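PDB 3NHV: BH2092 protein from Bacillus halodurans, which is of unknown function but carries a rhodanese-like domain, which suggests a sulfur-transfer or related role. Local coordinates for residues 64-69 and 97-102; 48-53 and 76-81; 18-23 and 112-117; 86-91 and 101-106. One frame throughout, in Å; residues are numbered along the deposited sequence.

Contact 1: 64-69 and 97-102; sequences DTTKRL and LGFRVK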
# COMPACT_ATOMS: atom_id res chain seq x y z
N ASP B 64 -29.66 -6.79 3.53
CA ASP B 64 -30.37 -7.69 2.61
C ASP B 64 -29.41 -8.67 1.94
O ASP B 64 -29.71 -9.85 1.77
CB ASP B 64 -31.07 -6.88 1.51
CG ASP B 64 -32.35 -6.20 1.99
OD1 ASP B 64 -32.91 -5.36 1.24
OD2 ASP B 64 -32.79 -6.51 3.13
N THR B 65 -28.25 -8.17 1.56
CA THR B 65 -27.27 -8.99 0.89
C THR B 65 -26.36 -9.77 1.83
O THR B 65 -25.68 -10.71 1.41
CB THR B 65 -26.43 -8.11 -0.05
OG1 THR B 65 -25.35 -8.88 -0.58
CG2 THR B 65 -25.89 -6.90 0.72
N THR B 66 -26.36 -9.41 3.11
CA THR B 66 -25.50 -10.09 4.07
C THR B 66 -26.25 -10.91 5.09
O THR B 66 -25.66 -11.49 6.01
CB THR B 66 -24.62 -9.06 4.80
OG1 THR B 66 -25.46 -8.16 5.52
CG2 THR B 66 -23.80 -8.27 3.79
N LYS B 67 -27.57 -10.98 4.93
CA LYS B 67 -28.42 -11.72 5.86
C LYS B 67 -28.02 -13.19 6.01
O LYS B 67 -28.03 -13.74 7.11
CB LYS B 67 -29.89 -11.63 5.42
CG LYS B 67 -30.20 -12.29 4.07
CD LYS B 67 -31.70 -12.22 3.75
CE LYS B 67 -32.07 -13.19 2.62
NZ LYS B 67 -31.84 -14.62 3.01
N ARG B 68 -27.66 -13.83 4.90
CA ARG B 68 -27.29 -15.24 4.95
C ARG B 68 -25.83 -15.51 5.34
O ARG B 68 -25.35 -16.64 5.19
CB ARG B 68 -27.60 -15.92 3.61
CG ARG B 68 -26.58 -15.63 2.52
CD ARG B 68 -26.72 -14.23 1.90
NE ARG B 68 -25.63 -13.94 0.97
CZ ARG B 68 -25.18 -14.78 0.03
NH1 ARG B 68 -25.73 -15.98 -0.12
NH2 ARG B 68 -24.17 -14.41 -0.76
N LEU B 69 -25.12 -14.49 5.81
CA LEU B 69 -23.72 -14.65 6.20
C LEU B 69 -23.56 -14.77 7.70
O LEU B 69 -24.10 -13.96 8.45
CB LEU B 69 -22.89 -13.48 5.68
CG LEU B 69 -22.92 -13.31 4.16
CD1 LEU B 69 -22.02 -12.15 3.74
CD2 LEU B 69 -22.47 -14.59 3.50
N LEU B 97 -22.49 -3.33 10.06
CA LEU B 97 -23.52 -4.36 10.12
C LEU B 97 -23.26 -5.36 11.25
O LEU B 97 -24.01 -6.32 11.41
CB LEU B 97 -23.60 -5.11 8.78
CG LEU B 97 -24.15 -4.33 7.59
CD1 LEU B 97 -23.77 -5.01 6.28
CD2 LEU B 97 -25.67 -4.22 7.72
N GLY B 98 -22.21 -5.12 12.03
CA GLY B 98 -21.89 -6.00 13.15
C GLY B 98 -20.94 -7.16 12.85
O GLY B 98 -20.67 -7.96 13.74
N PHE B 99 -20.44 -7.25 11.62
CA PHE B 99 -19.51 -8.31 11.22
C PHE B 99 -18.05 -8.04 11.61
O PHE B 99 -17.64 -6.90 11.78
CB PHE B 99 -19.56 -8.51 9.70
CG PHE B 99 -20.75 -9.30 9.22
CD1 PHE B 99 -21.77 -8.68 8.51
CD2 PHE B 99 -20.83 -10.66 9.46
CE1 PHE B 99 -22.87 -9.41 8.06
CE2 PHE B 99 -21.92 -11.40 9.02
CZ PHE B 99 -22.94 -10.77 8.32
N ARG B 100 -17.28 -9.12 11.75
CA ARG B 100 -15.85 -9.02 12.04
C ARG B 100 -15.27 -9.06 10.63
O ARG B 100 -15.64 -9.91 9.82
CB ARG B 100 -15.36 -10.22 12.86
CG ARG B 100 -15.99 -10.34 14.25
CD ARG B 100 -15.33 -9.42 15.27
NE ARG B 100 -16.00 -9.45 16.57
CZ ARG B 100 -15.39 -9.22 17.73
NH1 ARG B 100 -14.09 -8.94 17.75
NH2 ARG B 100 -16.07 -9.27 18.87
N VAL B 101 -14.36 -8.14 10.33
CA VAL B 101 -13.83 -8.06 8.98
C VAL B 101 -12.38 -7.59 8.89
O VAL B 101 -11.90 -6.88 9.76
CB VAL B 101 -14.70 -7.11 8.15
CG1 VAL B 101 -14.64 -5.72 8.76
CG2 VAL B 101 -14.24 -7.07 6.70
N LYS B 102 -11.72 -8.00 7.81
CA LYS B 102 -10.34 -7.64 7.50
C LYS B 102 -10.28 -7.41 5.99
O LYS B 102 -11.01 -8.06 5.24
CB LYS B 102 -9.37 -8.78 7.86
CG LYS B 102 -9.32 -9.16 9.33
CD LYS B 102 -8.20 -10.16 9.62
CE LYS B 102 -7.97 -10.31 11.12
NZ LYS B 102 -6.60 -10.79 11.46
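T66 and L97 face each other with their CA atoms 8.6 Å apart, and L69 and F99 do so at 9.1 Å, spacings that side chains bridge between a type I turn (T66 to L69) and the chain around G98. The backbone bond from L69 N to T66 O, 3.1 Å, closes that turn, and the F99 ring pushes its outer end against it. F99 CZ comes within 3.4 Å of L69 O, which lies in the ring plane at the edge. T66 O also sits at this edge, 3.6 Å from F99 CZ, so both carbonyl oxygens meet the slightly positive C-H rim and neither the pi cloud. T66 passes the rim of the ring, pointing the other way, its CB 3.7 Å from F99 CE1, while L69 CB rests 3.8 Å from F99 CZ. Beside them T66 and L97 meet tip to tip, T66 OG1 3.7 Å from L97 CD1. That hydroxyl stands between its own backbone N and carbonyl carbon (chi1 62°) and is bonded to N62 O, so toward the leucine it offers only van der Waals contact. G98, with positive phi, ends helix 86-96 in a Schellman motif and lets the chain turn into strand 100-105. Around this corner T66 also packs on F94 of helix 86-96, F99 on I75 of strand 74-78 with K71 in cation-pi contact, and L69 on I54 of strand 54-55.

Contact 2: 48-53 and 76-81; sequences CHIPTA and ITYCWG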
# COMPACT_ATOMS: atom_id res chain seq x y z
N CYS B 48 -13.23 -12.91 -13.63
CA CYS B 48 -12.08 -13.42 -12.89
C CYS B 48 -12.16 -13.07 -11.40
O CYS B 48 -12.24 -11.90 -11.03
CB CYS B 48 -10.80 -12.82 -13.48
SG CYS B 48 -9.30 -13.25 -12.60
N HIS B 49 -12.14 -14.10 -10.56
CA HIS B 49 -12.20 -13.88 -9.12
C HIS B 49 -11.42 -14.92 -8.33
O HIS B 49 -10.92 -15.90 -8.88
CB HIS B 49 -13.66 -13.84 -8.65
CG HIS B 49 -14.42 -15.12 -8.86
ND1 HIS B 49 -14.12 -16.27 -8.17
CD2 HIS B 49 -15.48 -15.40 -9.65
CE1 HIS B 49 -14.98 -17.22 -8.53
NE2 HIS B 49 -15.81 -16.72 -9.42
N ILE B 50 -11.31 -14.70 -7.02
CA ILE B 50 -10.58 -15.62 -6.16
C ILE B 50 -11.42 -16.80 -5.72
O ILE B 50 -12.56 -16.65 -5.30
CB ILE B 50 -10.08 -14.89 -4.91
CG1 ILE B 50 -9.14 -13.77 -5.30
CG2 ILE B 50 -9.39 -15.89 -3.98
CD1 ILE B 50 -8.70 -12.93 -4.14
N PRO B 51 -10.86 -18.01 -5.81
CA PRO B 51 -11.58 -19.21 -5.41
C PRO B 51 -12.23 -19.11 -4.02
O PRO B 51 -11.64 -18.57 -3.09
CB PRO B 51 -10.51 -20.29 -5.48
CG PRO B 51 -9.68 -19.84 -6.65
CD PRO B 51 -9.55 -18.35 -6.40
N THR B 52 -13.44 -19.64 -3.91
CA THR B 52 -14.24 -19.65 -2.68
C THR B 52 -14.80 -18.28 -2.31
O THR B 52 -15.29 -18.08 -1.20
CB THR B 52 -13.45 -20.19 -1.46
OG1 THR B 52 -12.53 -19.20 -0.99
CG2 THR B 52 -12.70 -21.47 -1.83
N ALA B 53 -14.75 -17.33 -3.24
CA ALA B 53 -15.23 -16.00 -2.96
C ALA B 53 -16.61 -15.70 -3.56
O ALA B 53 -16.89 -16.03 -4.71
CB ALA B 53 -14.23 -14.98 -3.47
N ILE B 76 -13.50 -11.21 4.66
CA ILE B 76 -12.26 -10.76 4.03
C ILE B 76 -12.66 -10.09 2.72
O ILE B 76 -13.16 -10.74 1.81
CB ILE B 76 -11.31 -11.94 3.69
CG1 ILE B 76 -11.06 -12.80 4.93
CG2 ILE B 76 -9.97 -11.40 3.17
CD1 ILE B 76 -10.26 -12.10 6.02
N THR B 77 -12.44 -8.78 2.62
CA THR B 77 -12.80 -8.06 1.42
C THR B 77 -11.60 -7.83 0.53
O THR B 77 -10.49 -7.69 1.02
CB THR B 77 -13.40 -6.68 1.76
OG1 THR B 77 -12.41 -5.89 2.42
CG2 THR B 77 -14.61 -6.83 2.68
N TYR B 78 -11.82 -7.78 -0.78
CA TYR B 78 -10.73 -7.51 -1.69
C TYR B 78 -11.23 -6.78 -2.92
O TYR B 78 -12.33 -7.05 -3.42
CB TYR B 78 -9.99 -8.81 -2.07
CG TYR B 78 -10.66 -9.65 -3.14
CD1 TYR B 78 -10.54 -9.32 -4.49
CD2 TYR B 78 -11.38 -10.79 -2.80
CE1 TYR B 78 -11.11 -10.11 -5.47
CE2 TYR B 78 -11.96 -11.58 -3.77
CZ TYR B 78 -11.83 -11.25 -5.10
OH TYR B 78 -12.38 -12.05 -6.07
N CYS B 79 -10.44 -5.81 -3.38
CA CYS B 79 -10.76 -5.02 -4.56
C CYS B 79 -9.71 -5.36 -5.62
O CYS B 79 -9.12 -6.43 -5.57
CB CYS B 79 -10.73 -3.52 -4.24
SG CYS B 79 -10.89 -2.45 -5.71
N TRP B 80 -9.47 -4.46 -6.56
CA TRP B 80 -8.50 -4.73 -7.60
C TRP B 80 -7.08 -4.85 -7.07
O TRP B 80 -6.43 -5.87 -7.29
CB TRP B 80 -8.53 -3.64 -8.67
CG TRP B 80 -9.74 -3.73 -9.52
CD1 TRP B 80 -10.94 -3.12 -9.31
CD2 TRP B 80 -9.89 -4.50 -10.72
NE1 TRP B 80 -11.83 -3.47 -10.30
CE2 TRP B 80 -11.21 -4.32 -11.18
CE3 TRP B 80 -9.03 -5.34 -11.45
CZ2 TRP B 80 -11.70 -4.93 -12.33
CZ3 TRP B 80 -9.52 -5.95 -12.60
CH2 TRP B 80 -10.84 -5.74 -13.03
N GLY B 81 -6.61 -3.82 -6.37
CA GLY B 81 -5.26 -3.85 -5.84
C GLY B 81 -4.90 -2.68 -4.92
O GLY B 81 -5.78 -2.01 -4.38
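Y78 ends strand 74-78, the middle strand of the rhodanese-like sheet, and its ring meets I50 in the loop that leads from helix 42-47 to strand 54-55. The methyl I50 CD1 sits over the centre of one ring face, 3.5 Å from the centroid and 11° off the normal, a clear CH-pi contact. The isoleucine and tyrosine side chains run antiparallel alongside one another, which brings the phenol oxygen back to the isoleucine backbone. There I50 N donates to Y78 OH at 3.0 Å in a nearly straight bond (168°), and H49 CB touches the same oxygen at 3.4 Å. A53 CB comes to the ring edge, 4.1 Å from Y78 CE2. With chi1 at 80° the tyrosine ring leans back over its own main chain, and it is fixed by one face, one edge and its hydroxyl, the last with a further weak bond to D38. I50 through A53 form a type II turn, A53 N returning weakly to I50 O. Immediately after Y78 comes C79, joined to C84 by a disulfide. A His-Ile-Pro loop packed beside the strand that delivers a cysteine to the loop before the next helix is typical of rhodanese domains, where that cysteine position is commonly the active site.

Contact 3: 18-23 and 112-117; sequences TDIADL and RKENGE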
# COMPACT_ATOMS: atom_id res chain seq x y z
N THR B 18 -5.08 -8.75 6.01
CA THR B 18 -4.50 -10.05 5.74
C THR B 18 -3.86 -9.94 4.37
O THR B 18 -4.29 -9.13 3.55
CB THR B 18 -5.57 -11.15 5.74
OG1 THR B 18 -4.97 -12.39 5.32
CG2 THR B 18 -6.71 -10.80 4.81
N ASP B 19 -2.83 -10.74 4.13
CA ASP B 19 -2.16 -10.69 2.85
C ASP B 19 -2.37 -11.92 1.99
O ASP B 19 -2.94 -12.91 2.45
CB ASP B 19 -0.65 -10.42 3.06
CG ASP B 19 0.09 -11.59 3.71
OD1 ASP B 19 -0.52 -12.66 3.95
OD2 ASP B 19 1.31 -11.42 3.97
N ILE B 20 -1.93 -11.84 0.74
CA ILE B 20 -2.06 -12.93 -0.21
C ILE B 20 -1.61 -14.26 0.38
O ILE B 20 -2.32 -15.26 0.31
CB ILE B 20 -1.27 -12.63 -1.48
CG1 ILE B 20 -1.73 -11.29 -2.06
CG2 ILE B 20 -1.47 -13.73 -2.50
CD1 ILE B 20 -3.20 -11.27 -2.42
N ALA B 21 -0.42 -14.27 0.97
CA ALA B 21 0.13 -15.47 1.56
C ALA B 21 -0.84 -16.09 2.56
O ALA B 21 -1.18 -17.26 2.45
CB ALA B 21 1.46 -15.15 2.26
N ASP B 22 -1.27 -15.31 3.54
CA ASP B 22 -2.18 -15.83 4.54
C ASP B 22 -3.49 -16.35 3.97
O ASP B 22 -4.01 -17.37 4.44
CB ASP B 22 -2.46 -14.77 5.60
CG ASP B 22 -1.22 -14.37 6.37
OD1 ASP B 22 -0.48 -15.27 6.82
OD2 ASP B 22 -0.98 -13.15 6.52
N LEU B 23 -4.03 -15.67 2.96
CA LEU B 23 -5.28 -16.08 2.35
C LEU B 23 -5.08 -17.40 1.60
O LEU B 23 -5.92 -18.28 1.67
CB LEU B 23 -5.77 -15.01 1.37
CG LEU B 23 -7.29 -14.83 1.17
CD1 LEU B 23 -7.52 -14.25 -0.22
CD2 LEU B 23 -8.03 -16.12 1.32
N ARG B 112 -2.90 -12.79 -8.34
CA ARG B 112 -2.55 -13.42 -9.60
C ARG B 112 -1.05 -13.31 -9.84
O ARG B 112 -0.43 -14.26 -10.31
CB ARG B 112 -3.34 -12.76 -10.74
CG ARG B 112 -4.85 -12.99 -10.68
CD ARG B 112 -5.58 -12.08 -11.65
NE ARG B 112 -5.21 -12.36 -13.03
CZ ARG B 112 -5.54 -11.61 -14.08
NH1 ARG B 112 -6.26 -10.51 -13.92
NH2 ARG B 112 -5.14 -11.96 -15.29
N LYS B 113 -0.45 -12.17 -9.51
CA LYS B 113 0.99 -12.01 -9.68
C LYS B 113 1.74 -13.05 -8.84
O LYS B 113 2.76 -13.58 -9.26
CB LYS B 113 1.45 -10.61 -9.27
CG LYS B 113 1.25 -9.53 -10.33
CD LYS B 113 1.77 -8.18 -9.85
CE LYS B 113 1.44 -7.06 -10.83
NZ LYS B 113 1.83 -5.70 -10.32
N GLU B 114 1.22 -13.34 -7.66
CA GLU B 114 1.86 -14.33 -6.81
C GLU B 114 1.48 -15.75 -7.23
O GLU B 114 1.53 -16.69 -6.44
CB GLU B 114 1.52 -14.06 -5.34
CG GLU B 114 2.38 -12.95 -4.75
CD GLU B 114 1.88 -12.44 -3.41
OE1 GLU B 114 1.53 -13.27 -2.54
OE2 GLU B 114 1.86 -11.20 -3.22
N ASN B 115 1.12 -15.88 -8.51
CA ASN B 115 0.75 -17.16 -9.11
C ASN B 115 -0.46 -17.81 -8.46
O ASN B 115 -0.41 -18.98 -8.11
CB ASN B 115 1.92 -18.13 -9.07
CG ASN B 115 2.02 -18.98 -10.31
OD1 ASN B 115 2.03 -18.45 -11.42
ND2 ASN B 115 2.09 -20.30 -10.14
N GLY B 116 -1.54 -17.07 -8.30
CA GLY B 116 -2.72 -17.64 -7.69
C GLY B 116 -3.69 -18.13 -8.75
O GLY B 116 -3.71 -17.60 -9.86
N GLU B 117 -4.48 -19.15 -8.43
CA GLU B 117 -5.45 -19.69 -9.38
C GLU B 117 -6.67 -18.76 -9.49
O GLU B 117 -7.06 -18.13 -8.51
CB GLU B 117 -5.90 -21.08 -8.94
CG GLU B 117 -4.77 -22.10 -8.88
CD GLU B 117 -5.18 -23.41 -8.21
OE1 GLU B 117 -4.33 -24.34 -8.17
OE2 GLU B 117 -6.33 -23.52 -7.72
O HOH W 1 1.61 -12.06 0.44
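The flat carboxylate of E114 lies with one face against I20, whose CB, CG1 and CG2 are all above its plane, and a water stands beyond its oxygen edge, tilted toward the other face. Of its two oxygens OE1 does most of the touching: it approaches I20 CG2 to 3.0 Å and I20 CB to 3.1 Å, unusually short for oxygen against aliphatic carbon, so the exact spacing is doubtful, though the carboxylate plainly lies against I20. OE2 is turned toward the other branch, 3.8 Å from I20 CG1. The carboxylate gets there because E114 CG lies beside the backbone N (chi1 -81°) and the chain runs on extended.

Polar linkage is indirect. The water accepts from A21 N at 3.0 Å and donates to E114 OE1 at 3.2 Å, joining the acid to a first-turn N-H of helix 20-28, whose positive end would probably steady the charge. D19 caps that helix: D22 N donates to D19 OD1, 2.8 Å and almost straight at 170°. With an alanine at E114, the water would probably lose its acceptor and A21 N its anchored link, and a gap would be likely to open beside I20.

A third subunit, another copy of the protein, closes in here, its A83 packing on D19 and E114, its M132 on I20, and its K89 forming a salt bridge with D22. E114 is the first residue to leave helix 107-113, so the contact joins the end of that helix to the start of helix 20-28, with I20 also resting on W111 and on L104 of strand 100-105.

Contact 4: 86-91 and 101-106; sequences GATKAA and VKELIG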
# COMPACT_ATOMS: atom_id res chain seq x y z
N GLY B 86 -11.83 0.33 -2.48
CA GLY B 86 -13.00 -0.52 -2.39
C GLY B 86 -13.09 -1.39 -1.16
O GLY B 86 -14.07 -1.34 -0.42
N ALA B 87 -12.05 -2.19 -0.94
CA ALA B 87 -12.02 -3.10 0.19
C ALA B 87 -12.13 -2.36 1.52
O ALA B 87 -12.76 -2.85 2.46
CB ALA B 87 -10.73 -3.93 0.16
N THR B 88 -11.53 -1.18 1.60
CA THR B 88 -11.57 -0.41 2.84
C THR B 88 -12.98 0.14 3.06
O THR B 88 -13.50 0.08 4.17
CB THR B 88 -10.55 0.73 2.81
OG1 THR B 88 -9.30 0.23 2.32
CG2 THR B 88 -10.34 1.28 4.22
N LYS B 89 -13.61 0.67 2.01
CA LYS B 89 -14.96 1.19 2.17
C LYS B 89 -15.86 0.02 2.57
O LYS B 89 -16.73 0.14 3.45
CB LYS B 89 -15.47 1.83 0.88
CG LYS B 89 -14.67 3.04 0.37
CD LYS B 89 -15.37 3.69 -0.82
CE LYS B 89 -14.58 4.86 -1.42
NZ LYS B 89 -13.37 4.44 -2.21
N ALA B 90 -15.62 -1.13 1.94
CA ALA B 90 -16.40 -2.33 2.22
C ALA B 90 -16.26 -2.78 3.67
O ALA B 90 -17.25 -3.09 4.33
CB ALA B 90 -15.98 -3.45 1.28
N ALA B 91 -15.03 -2.81 4.17
CA ALA B 91 -14.79 -3.22 5.55
C ALA B 91 -15.65 -2.39 6.49
O ALA B 91 -16.30 -2.93 7.40
CB ALA B 91 -13.32 -3.05 5.90
N VAL B 101 -14.36 -8.14 10.33
CA VAL B 101 -13.83 -8.06 8.98
C VAL B 101 -12.38 -7.59 8.89
O VAL B 101 -11.90 -6.88 9.76
CB VAL B 101 -14.70 -7.11 8.15
CG1 VAL B 101 -14.64 -5.72 8.76
CG2 VAL B 101 -14.24 -7.07 6.70
N LYS B 102 -11.72 -8.00 7.81
CA LYS B 102 -10.34 -7.64 7.50
C LYS B 102 -10.28 -7.41 5.99
O LYS B 102 -11.01 -8.06 5.24
CB LYS B 102 -9.37 -8.78 7.86
CG LYS B 102 -9.32 -9.16 9.33
CD LYS B 102 -8.20 -10.16 9.62
CE LYS B 102 -7.97 -10.31 11.12
NZ LYS B 102 -6.60 -10.79 11.46
N GLU B 103 -9.42 -6.49 5.54
CA GLU B 103 -9.28 -6.23 4.11
C GLU B 103 -8.01 -6.90 3.61
O GLU B 103 -7.02 -6.99 4.33
CB GLU B 103 -9.22 -4.73 3.82
CG GLU B 103 -7.99 -4.02 4.38
CD GLU B 103 -8.04 -2.51 4.22
OE1 GLU B 103 -8.21 -2.03 3.08
OE2 GLU B 103 -7.91 -1.80 5.24
N LEU B 104 -8.06 -7.37 2.36
CA LEU B 104 -6.93 -8.04 1.74
C LEU B 104 -6.06 -7.04 0.99
O LEU B 104 -6.50 -6.42 0.02
CB LEU B 104 -7.43 -9.09 0.75
CG LEU B 104 -6.35 -9.86 0.01
CD1 LEU B 104 -5.65 -10.81 0.97
CD2 LEU B 104 -6.95 -10.65 -1.14
N ILE B 105 -4.81 -6.89 1.43
CA ILE B 105 -3.87 -5.98 0.78
C ILE B 105 -3.33 -6.66 -0.48
O ILE B 105 -2.96 -7.83 -0.45
CB ILE B 105 -2.68 -5.62 1.70
CG1 ILE B 105 -1.93 -6.89 2.10
CG2 ILE B 105 -3.17 -4.91 2.94
CD1 ILE B 105 -0.59 -6.62 2.76
N GLY B 106 -3.28 -5.91 -1.58
CA GLY B 106 -2.78 -6.47 -2.82
C GLY B 106 -3.92 -6.78 -3.77
O GLY B 106 -3.74 -6.81 -4.99
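A87 and A91 turn their methyls toward strand 101-105, which runs antiparallel to the helix (179°) with the axes approaching to 8.0 Å. Apolar contact comes first. A87 CB meets E103 CB at 4.0 Å, where the helix and strand backbones come close, A87 CA to E103 CA 5.7 Å. One turn on, A91 CB lies 4.1 Å from V101 CG1, and the same valine methyl reaches 3.5 Å from A91 O, while the other valine branch rests against A91 CA. Small residues on this face of the helix let it settle so near the strand.

The polar contact is a single bond. T88 OG1 donates to E103 OE1 at 2.6 Å, arriving on the syn side of the carboxylate and 21° out of its plane. The two side chains cross at a slant; a chi1 of 65° tucks E103 CG over its own backbone, and the extended remainder reaches the threonine. Its second oxygen, OE2, forms a salt bridge with K13 of a second subunit, so the buried charge is gripped from both ends. A leucine in place of E103 would probably leave T88 OG1 without its acceptor and the lysine of the neighbouring subunit without its counter-charge.

This is the return half of a beta-alpha-beta crossover: strand 74-78, helix 86-96, strand 100-105. T77 of the first strand accompanies the contact, bonded through OG1 to A87 O, and strand 17-19 pairs with the other edge of strand 100-105, its T18 bonded to E103 through the backbone.

In the fold
From the N terminus, contact 3 opens first, at 18-23, and closes last, at 112-117, so the loop it makes encloses the other three. Contact 2 opens at 48-53; contact 1 opens at 64-69 before contact 2 closes at 76-81, and the two cross. Contact 4 starts only afterwards, at 86-91, and ends with contact 1 on strand 100-105, sharing V101 and K102. Backbone bonds join strands 17-19, 100-105 and 74-78, linking all four to one parallel sheet. Contact 1 lies at one end of the fold and contact 3 across the chain's centre from it, with contacts 2 and 4 between, near the core.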